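Local coordinates for bifunctional protein FolD (Thermus thermophilus, PDB 6V6Y), which binds NADP and probably catalyses oxidation of 5,10-methylenetetrahydrofolate to the methenyl form and its hydrolysis to 10-formyltetrahydrofolate, at residues Leu6-Val15 with Val143-Val151; Leu49-Tyr59 with Val262-Leu270. All coordinates share one frame; numbering follows the deposited sequence.

How the interactions relate
No helix is common to the two contacts. Interaction 1 sets helix 8-24, which follows edge strand 4-5 of the six-stranded parallel sheet, across helix 137-148; interaction 2 joins the two domains, setting helix 41-57 against helix 257-276. The centres of the two contacts lie about 17 Å apart, and helices 8-24 and 257-276 touch in between, with A12 CB 3.9 Å from A263 CB. Interaction 2 is the more buried, a methionine-centred apolar interface; interaction 1 is only partly buried and mixes aromatic rings, a guanidinium and a water. One chemical device recurs: in each, a tyrosine just past a helix end donates to a backbone carbonyl of the partner segment.

Interaction 1 (Leu6-Val15 with Val143-Val151)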
loop_
_atom_site.group_PDB
_atom_site.type_symbol
_atom_site.label_atom_id
_atom_site.label_comp_id
_atom_site.label_asym_id
_atom_site.label_seq_id
_atom_site.Cartn_x
_atom_site.Cartn_y
_atom_site.Cartn_z
ATOM N N LEU A 6 -20.931 -7.615 17.538
ATOM C CA LEU A 6 -19.605 -8.231 17.468
ATOM C C LEU A 6 -18.759 -7.601 18.554
ATOM O O LEU A 6 -18.148 -6.545 18.362
ATOM C CB LEU A 6 -18.959 -8.034 16.105
ATOM C CG LEU A 6 -19.728 -8.461 14.865
ATOM C CD1 LEU A 6 -19.940 -7.252 13.987
ATOM C CD2 LEU A 6 -18.980 -9.542 14.123
ATOM N N SER A 7 -18.716 -8.262 19.707
ATOM C CA SER A 7 -17.949 -7.742 20.822
ATOM C C SER A 7 -16.456 -7.918 20.567
ATOM O O SER A 7 -16.000 -9.001 20.182
ATOM C CB SER A 7 -18.345 -8.448 22.115
ATOM O OG SER A 7 -17.426 -8.112 23.147
ATOM N N GLY A 8 -15.686 -6.855 20.795
ATOM C CA GLY A 8 -14.241 -6.971 20.685
ATOM C C GLY A 8 -13.592 -7.684 21.854
ATOM O O GLY A 8 -12.550 -8.330 21.681
ATOM N N HIS A 9 -14.201 -7.602 23.049
ATOM C CA HIS A 9 -13.613 -8.229 24.237
ATOM C C HIS A 9 -13.527 -9.744 24.077
ATOM O O HIS A 9 -12.492 -10.347 24.384
ATOM C CB HIS A 9 -14.412 -7.835 25.492
ATOM C CG HIS A 9 -14.232 -6.393 25.880
ATOM N ND1 HIS A 9 -15.258 -5.470 25.839
ATOM C CD2 HIS A 9 -13.125 -5.702 26.251
ATOM C CE1 HIS A 9 -14.798 -4.282 26.203
ATOM N NE2 HIS A 9 -13.508 -4.396 26.458
ATOM N N GLU A 10 -14.577 -10.368 23.536
ATOM C CA GLU A 10 -14.535 -11.810 23.328
ATOM C C GLU A 10 -13.453 -12.187 22.327
ATOM O O GLU A 10 -12.729 -13.168 22.528
ATOM C CB GLU A 10 -15.906 -12.322 22.872
ATOM C CG GLU A 10 -17.007 -12.199 23.942
ATOM C CD GLU A 10 -16.497 -12.539 25.339
ATOM O OE1 GLU A 10 -16.211 -13.741 25.586
ATOM O OE2 GLU A 10 -16.369 -11.606 26.179
ATOM N N ALA A 11 -13.328 -11.423 21.238
ATOM C CA ALA A 11 -12.275 -11.710 20.271
ATOM C C ALA A 11 -10.900 -11.378 20.837
ATOM O O ALA A 11 -9.930 -12.101 20.586
ATOM C CB ALA A 11 -12.516 -10.942 18.971
ATOM N N ALA A 12 -10.793 -10.285 21.600
ATOM C CA ALA A 12 -9.501 -9.933 22.185
ATOM C C ALA A 12 -9.026 -11.008 23.152
ATOM O O ALA A 12 -7.822 -11.287 23.240
ATOM C CB ALA A 12 -9.594 -8.582 22.897
ATOM N N GLU A 13 -9.965 -11.625 23.887
ATOM C CA GLU A 13 -9.593 -12.644 24.868
ATOM C C GLU A 13 -8.954 -13.845 24.186
ATOM O O GLU A 13 -7.992 -14.417 24.704
ATOM C CB GLU A 13 -10.816 -13.082 25.686
ATOM C CG GLU A 13 -10.483 -13.788 26.977
ATOM C CD GLU A 13 -9.576 -12.946 27.869
ATOM O OE1 GLU A 13 -8.604 -13.502 28.434
ATOM O OE2 GLU A 13 -9.820 -11.719 27.994
ATOM N N ALA A 14 -9.457 -14.236 23.013
ATOM C CA ALA A 14 -8.789 -15.313 22.285
ATOM C C ALA A 14 -7.350 -14.937 21.928
ATOM O O ALA A 14 -6.454 -15.794 21.965
ATOM C CB ALA A 14 -9.584 -15.693 21.036
ATOM N N VAL A 15 -7.091 -13.663 21.603
ATOM C CA VAL A 15 -5.707 -13.247 21.344
ATOM C C VAL A 15 -4.875 -13.330 22.620
ATOM O O VAL A 15 -3.724 -13.783 22.601
ATOM C CB VAL A 15 -5.638 -11.827 20.749
ATOM C CG1 VAL A 15 -4.149 -11.389 20.587
ATOM C CG2 VAL A 15 -6.384 -11.730 19.424
ATOM N N VAL A 143 -9.234 -7.231 10.889
ATOM C CA VAL A 143 -9.175 -8.509 10.179
ATOM C C VAL A 143 -9.397 -9.668 11.153
ATOM O O VAL A 143 -10.252 -10.537 10.934
ATOM C CB VAL A 143 -7.838 -8.647 9.420
ATOM C CG1 VAL A 143 -7.726 -10.027 8.804
ATOM C CG2 VAL A 143 -7.721 -7.587 8.316
ATOM N N ARG A 144 -8.647 -9.680 12.263
ATOM C CA ARG A 144 -8.777 -10.772 13.226
ATOM C C ARG A 144 -10.191 -10.859 13.780
ATOM O O ARG A 144 -10.751 -11.957 13.904
ATOM C CB ARG A 144 -7.768 -10.602 14.360
ATOM C CG ARG A 144 -8.009 -11.536 15.540
ATOM C CD ARG A 144 -7.110 -12.756 15.491
ATOM N NE ARG A 144 -7.507 -13.747 16.486
ATOM C CZ ARG A 144 -6.664 -14.565 17.109
ATOM N NH1 ARG A 144 -5.358 -14.505 16.845
ATOM N NH2 ARG A 144 -7.127 -15.439 18.007
ATOM N N LEU A 145 -10.796 -9.711 14.093
ATOM C CA LEU A 145 -12.166 -9.720 14.595
ATOM C C LEU A 145 -13.113 -10.384 13.600
ATOM O O LEU A 145 -13.934 -11.230 13.986
ATOM C CB LEU A 145 -12.623 -8.300 14.923
ATOM C CG LEU A 145 -14.032 -8.158 15.518
ATOM C CD1 LEU A 145 -14.060 -7.020 16.506
ATOM C CD2 LEU A 145 -15.082 -7.918 14.417
ATOM N N LEU A 146 -13.019 -10.014 12.310
ATOM C CA LEU A 146 -13.915 -10.605 11.316
ATOM C C LEU A 146 -13.697 -12.109 11.200
ATOM O O LEU A 146 -14.660 -12.882 11.112
ATOM C CB LEU A 146 -13.728 -9.939 9.953
ATOM C CG LEU A 146 -14.142 -8.468 9.857
ATOM C CD1 LEU A 146 -13.428 -7.749 8.675
ATOM C CD2 LEU A 146 -15.645 -8.335 9.726
ATOM N N LYS A 147 -12.438 -12.543 11.185
ATOM C CA LYS A 147 -12.176 -13.973 11.107
ATOM C C LYS A 147 -12.607 -14.685 12.381
ATOM O O LYS A 147 -13.043 -15.839 12.324
ATOM C CB LYS A 147 -10.697 -14.230 10.827
ATOM C CG LYS A 147 -10.271 -13.882 9.385
ATOM C CD LYS A 147 -8.769 -13.941 9.225
ATOM C CE LYS A 147 -8.336 -15.040 8.260
ATOM N NZ LYS A 147 -6.859 -14.914 8.007
ATOM N N HIS A 148 -12.494 -14.022 13.533
ATOM C CA HIS A 148 -12.956 -14.642 14.769
ATOM C C HIS A 148 -14.431 -14.981 14.671
ATOM O O HIS A 148 -14.845 -16.085 15.023
ATOM C CB HIS A 148 -12.689 -13.729 15.966
ATOM C CG HIS A 148 -13.255 -14.244 17.252
ATOM N ND1 HIS A 148 -12.536 -15.045 18.116
ATOM C CD2 HIS A 148 -14.481 -14.087 17.815
ATOM C CE1 HIS A 148 -13.294 -15.357 19.153
ATOM N NE2 HIS A 148 -14.478 -14.788 18.996
ATOM N N TYR A 149 -15.234 -14.068 14.135
ATOM C CA TYR A 149 -16.670 -14.278 14.062
ATOM C C TYR A 149 -17.110 -15.029 12.807
ATOM O O TYR A 149 -18.297 -14.976 12.455
ATOM C CB TYR A 149 -17.400 -12.938 14.181
ATOM C CG TYR A 149 -17.441 -12.466 15.613
ATOM C CD1 TYR A 149 -18.227 -13.134 16.566
ATOM C CD2 TYR A 149 -16.664 -11.388 16.038
ATOM C CE1 TYR A 149 -18.258 -12.723 17.905
ATOM C CE2 TYR A 149 -16.692 -10.964 17.378
ATOM C CZ TYR A 149 -17.498 -11.641 18.305
ATOM O OH TYR A 149 -17.529 -11.236 19.629
ATOM N N GLY A 150 -16.193 -15.730 12.133
ATOM C CA GLY A 150 -16.578 -16.613 11.053
ATOM C C GLY A 150 -16.784 -15.982 9.684
ATOM O O GLY A 150 -17.340 -16.644 8.800
ATOM N N VAL A 151 -16.357 -14.742 9.458
ATOM C CA VAL A 151 -16.480 -14.156 8.122
ATOM C C VAL A 151 -15.386 -14.738 7.233
ATOM O O VAL A 151 -14.201 -14.687 7.575
ATOM C CB VAL A 151 -16.396 -12.622 8.164
ATOM C CG1 VAL A 151 -16.777 -12.031 6.800
ATOM C CG2 VAL A 151 -17.290 -12.067 9.257
HETATM O O HOH W 1 -9.995 -13.353 17.944
#
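L6 runs alongside the Y149 ring, its chain pointing the other way, with L6 CD2 3.5 Å from Y149 CD2, while L6 CB rests on L145 CD2. Beside them A11 packs on H148: A11 CA stands 3.8 Å from the ring centroid, almost on the ring normal, a CH-pi contact. H148 CG lies anti to the backbone N (chi1 174°), which projects the ring at helix 8-24; its CD2 edge in turn covers one face of the Y149 ring. These side chains fill the place where segments 8-15 and 143-148 of helices 8-24 and 137-148 cross at 98°, beside edge strand 4-5 of the six-stranded parallel sheet, where L6 bonds L250 by its backbone. Y149 directly follows the second helix, which closes in a Schellman motif with G150 as the C-prime residue. The Y149 hydroxyl donates to S7 O at 2.8 Å, in the carbonyl plane and on a lone pair. A phenylalanine here would probably keep the packing on L6 but leave S7 O without this donor, just where S7 takes the N-cap position of helix 8-24, its own capping bond from H9 N being weak. Farther along that helix V15 CG2 sits over one face of the R144 guanidinium, 3.7 Å from R144 CZ; R144 NH2 salt-bridges E18. Water 1 donates to A11 O and accepts from R144 NE, both at 2.9 Å.

Interaction 2 (Leu49-Tyr59 with Val262-Leu270); sequences LKDKRARALGY and VAMLMGNTL
An oblique helix-helix interface packs helix 41-57 of the catalytic domain against the C-terminal helix 257-276; the axes of segments 49-57 and 262-270 lie 57° apart and 10.2 Å at closest approach. M266 is its centre. With the chain bent at chi2 (-53°) and again at chi3, the thioether curls back over helix 41-57: M266 CE reaches 3.2 Å from K50 O, and M266 SD lies 3.7 Å from A54 CB. L57 CD1 presses against the root of the same side chain, a tight 3.5 Å from M266 CB, and the aliphatic part of R53 brings CG onto M266 CG. Y59 adds a Met-aromatic contact, the sulfur approaching its ring obliquely. The Y59 ring edge points at M266 O, and the hydroxyl donates to it at 2.7 Å from above the carbonyl plane, well off a lone pair. L270 N reaches the same oxygen from the opposite face, so one buried carbonyl is gripped by its helix bond and by the tyrosine together. T269 CG2 packs on Y59 CE2 at 3.6 Å, while T269 OG1 turns back to L265 O in its own helix. Toward the other end the outstretched K50 chain lies athwart L265, with K50 CD 3.8 Å from L265 CD2, and V262 CG1 meets R53 CG at 3.9 Å; Y16 of helix 8-24 touches both R53 and V262. Helix 41-57 ends at G58 in a Schellman motif, the turn that delivers Y59 to the C-terminal helix at this junction of the two FolD domains.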
loop_
_atom_site.group_PDB
_atom_site.type_symbol
_atom_site.label_atom_id
_atom_site.label_comp_id
_atom_site.label_asym_id
_atom_site.label_seq_id
_atom_site.Cartn_x
_atom_site.Cartn_y
_atom_site.Cartn_z
ATOM N N LEU A 49 -4.084 2.705 29.086
ATOM C CA LEU A 49 -4.724 1.434 28.773
ATOM C C LEU A 49 -3.751 0.451 28.109
ATOM O O LEU A 49 -3.786 -0.754 28.385
ATOM C CB LEU A 49 -5.937 1.726 27.901
ATOM C CG LEU A 49 -6.650 0.670 27.085
ATOM C CD1 LEU A 49 -7.065 -0.492 27.973
ATOM C CD2 LEU A 49 -7.858 1.346 26.425
ATOM N N LYS A 50 -2.868 0.943 27.240
ATOM C CA LYS A 50 -1.840 0.077 26.676
ATOM C C LYS A 50 -0.893 -0.434 27.756
ATOM O O LYS A 50 -0.558 -1.623 27.792
ATOM C CB LYS A 50 -1.063 0.829 25.594
ATOM C CG LYS A 50 -1.964 1.378 24.480
ATOM C CD LYS A 50 -1.223 2.316 23.523
ATOM C CE LYS A 50 -2.161 2.812 22.390
ATOM N NZ LYS A 50 -1.412 3.080 21.128
ATOM N N ASP A 51 -0.452 0.455 28.645
ATOM C CA ASP A 51 0.433 0.052 29.734
ATOM C C ASP A 51 -0.251 -0.951 30.670
ATOM O O ASP A 51 0.312 -2.007 30.990
ATOM C CB ASP A 51 0.874 1.296 30.501
ATOM C CG ASP A 51 1.882 0.985 31.589
ATOM O OD1 ASP A 51 2.852 0.235 31.331
ATOM O OD2 ASP A 51 1.706 1.518 32.694
ATOM N N LYS A 52 -1.473 -0.640 31.104
ATOM C CA LYS A 52 -2.205 -1.515 32.016
ATOM C C LYS A 52 -2.359 -2.923 31.449
ATOM O O LYS A 52 -2.219 -3.918 32.173
ATOM C CB LYS A 52 -3.578 -0.917 32.315
ATOM C CG LYS A 52 -4.510 -1.879 33.027
ATOM C CD LYS A 52 -5.728 -1.163 33.630
ATOM C CE LYS A 52 -6.681 -2.165 34.276
ATOM N NZ LYS A 52 -8.085 -1.652 34.296
ATOM N N ARG A 53 -2.641 -3.033 30.160
ATOM C CA ARG A 53 -2.835 -4.360 29.595
ATOM C C ARG A 53 -1.507 -5.086 29.399
ATOM O O ARG A 53 -1.415 -6.302 29.620
ATOM C CB ARG A 53 -3.594 -4.256 28.275
ATOM C CG ARG A 53 -3.503 -5.550 27.507
ATOM C CD ARG A 53 -4.283 -6.661 28.266
ATOM N NE ARG A 53 -5.713 -6.371 28.357
ATOM C CZ ARG A 53 -6.613 -7.170 28.934
ATOM N NH1 ARG A 53 -6.231 -8.325 29.480
ATOM N NH2 ARG A 53 -7.902 -6.820 28.954
ATOM N N ALA A 54 -0.474 -4.372 28.956
ATOM C CA ALA A 54 0.830 -5.003 28.853
ATOM C C ALA A 54 1.268 -5.555 30.209
ATOM O O ALA A 54 1.766 -6.685 30.305
ATOM C CB ALA A 54 1.854 -4.003 28.309
ATOM N N ARG A 55 1.072 -4.781 31.272
ATOM C CA ARG A 55 1.496 -5.249 32.588
ATOM C C ARG A 55 0.640 -6.423 33.038
ATOM O O ARG A 55 1.169 -7.429 33.522
ATOM C CB ARG A 55 1.462 -4.090 33.586
ATOM C CG ARG A 55 2.658 -3.165 33.412
ATOM C CD ARG A 55 2.453 -1.795 34.044
ATOM N NE ARG A 55 3.565 -1.551 34.947
ATOM C CZ ARG A 55 4.207 -0.403 35.102
ATOM N NH1 ARG A 55 3.874 0.668 34.407
ATOM N NH2 ARG A 55 5.200 -0.345 35.963
ATOM N N ALA A 56 -0.674 -6.355 32.794
ATOM C CA ALA A 56 -1.547 -7.478 33.125
ATOM C C ALA A 56 -1.112 -8.757 32.425
ATOM O O ALA A 56 -1.274 -9.850 32.978
ATOM C CB ALA A 56 -2.995 -7.143 32.775
ATOM N N LEU A 57 -0.556 -8.654 31.223
ATOM C CA LEU A 57 -0.076 -9.849 30.544
ATOM C C LEU A 57 1.228 -10.370 31.130
ATOM O O LEU A 57 1.601 -11.513 30.837
ATOM C CB LEU A 57 0.138 -9.578 29.049
ATOM C CG LEU A 57 -1.062 -9.449 28.113
ATOM C CD1 LEU A 57 -0.553 -9.190 26.703
ATOM C CD2 LEU A 57 -1.921 -10.701 28.157
ATOM N N GLY A 58 1.938 -9.551 31.912
ATOM C CA GLY A 58 3.266 -9.889 32.385
ATOM C C GLY A 58 4.413 -9.265 31.618
ATOM O O GLY A 58 5.571 -9.631 31.860
ATOM N N TYR A 59 4.135 -8.345 30.697
ATOM C CA TYR A 59 5.204 -7.662 29.989
ATOM C C TYR A 59 5.936 -6.715 30.933
ATOM O O TYR A 59 5.378 -6.227 31.921
ATOM C CB TYR A 59 4.652 -6.846 28.815
ATOM C CG TYR A 59 4.143 -7.619 27.614
ATOM C CD1 TYR A 59 4.051 -9.006 27.622
ATOM C CD2 TYR A 59 3.732 -6.940 26.463
ATOM C CE1 TYR A 59 3.571 -9.699 26.518
ATOM C CE2 TYR A 59 3.257 -7.621 25.354
ATOM C CZ TYR A 59 3.171 -8.996 25.384
ATOM O OH TYR A 59 2.697 -9.662 24.276
ATOM N N VAL A 262 -5.975 -2.913 21.099
ATOM C CA VAL A 262 -5.040 -3.132 22.204
ATOM C C VAL A 262 -4.439 -4.530 22.113
ATOM O O VAL A 262 -3.220 -4.714 22.246
ATOM C CB VAL A 262 -5.736 -2.906 23.562
ATOM C CG1 VAL A 262 -4.746 -3.136 24.704
ATOM C CG2 VAL A 262 -6.331 -1.495 23.641
ATOM N N ALA A 263 -5.287 -5.532 21.862
ATOM C CA ALA A 263 -4.826 -6.918 21.825
ATOM C C ALA A 263 -3.737 -7.123 20.777
ATOM O O ALA A 263 -2.754 -7.835 21.021
ATOM C CB ALA A 263 -6.010 -7.853 21.555
ATOM N N MET A 264 -3.902 -6.529 19.592
ATOM C CA MET A 264 -2.918 -6.767 18.546
ATOM C C MET A 264 -1.641 -5.976 18.774
ATOM O O MET A 264 -0.589 -6.368 18.258
ATOM C CB MET A 264 -3.506 -6.446 17.163
ATOM C CG MET A 264 -4.852 -7.100 16.902
ATOM S SD MET A 264 -4.827 -8.891 17.014
ATOM C CE MET A 264 -3.617 -9.298 15.806
ATOM N N LEU A 265 -1.703 -4.876 19.531
ATOM C CA LEU A 265 -0.469 -4.235 19.971
ATOM C C LEU A 265 0.316 -5.150 20.910
ATOM O O LEU A 265 1.543 -5.269 20.795
ATOM C CB LEU A 265 -0.785 -2.899 20.645
ATOM C CG LEU A 265 0.385 -2.262 21.399
ATOM C CD1 LEU A 265 1.533 -1.898 20.444
ATOM C CD2 LEU A 265 -0.090 -1.053 22.190
ATOM N N MET A 266 -0.373 -5.821 21.837
ATOM C CA MET A 266 0.321 -6.794 22.679
ATOM C C MET A 266 0.896 -7.913 21.821
ATOM O O MET A 266 2.024 -8.371 22.051
ATOM C CB MET A 266 -0.625 -7.358 23.752
ATOM C CG MET A 266 -1.187 -6.283 24.662
ATOM S SD MET A 266 0.195 -5.361 25.298
ATOM C CE MET A 266 -0.498 -3.735 25.388
ATOM N N GLY A 267 0.142 -8.341 20.799
ATOM C CA GLY A 267 0.640 -9.379 19.912
ATOM C C GLY A 267 1.806 -8.912 19.061
ATOM O O GLY A 267 2.722 -9.684 18.764
ATOM N N ASN A 268 1.800 -7.642 18.658
ATOM C CA ASN A 268 2.941 -7.133 17.901
ATOM C C ASN A 268 4.169 -6.999 18.793
ATOM O O ASN A 268 5.308 -7.064 18.303
ATOM C CB ASN A 268 2.615 -5.777 17.273
ATOM C CG ASN A 268 2.081 -5.878 15.851
ATOM O OD1 ASN A 268 1.926 -6.963 15.285
ATOM N ND2 ASN A 268 1.802 -4.716 15.258
ATOM N N THR A 269 3.957 -6.786 20.098
ATOM C CA THR A 269 5.086 -6.649 21.013
ATOM C C THR A 269 5.814 -7.983 21.175
ATOM O O THR A 269 7.043 -8.050 21.071
ATOM C CB THR A 269 4.606 -6.103 22.357
ATOM O OG1 THR A 269 4.069 -4.794 22.162
ATOM C CG2 THR A 269 5.763 -6.002 23.353
ATOM N N LEU A 270 5.063 -9.059 21.409
ATOM C CA LEU A 270 5.631 -10.401 21.345
ATOM C C LEU A 270 6.373 -10.625 20.032
ATOM O O LEU A 270 7.530 -11.060 20.023
ATOM C CB LEU A 270 4.518 -11.435 21.513
ATOM C CG LEU A 270 4.905 -12.916 21.554
ATOM C CD1 LEU A 270 6.218 -13.149 22.324
ATOM C CD2 LEU A 270 3.760 -13.754 22.149
#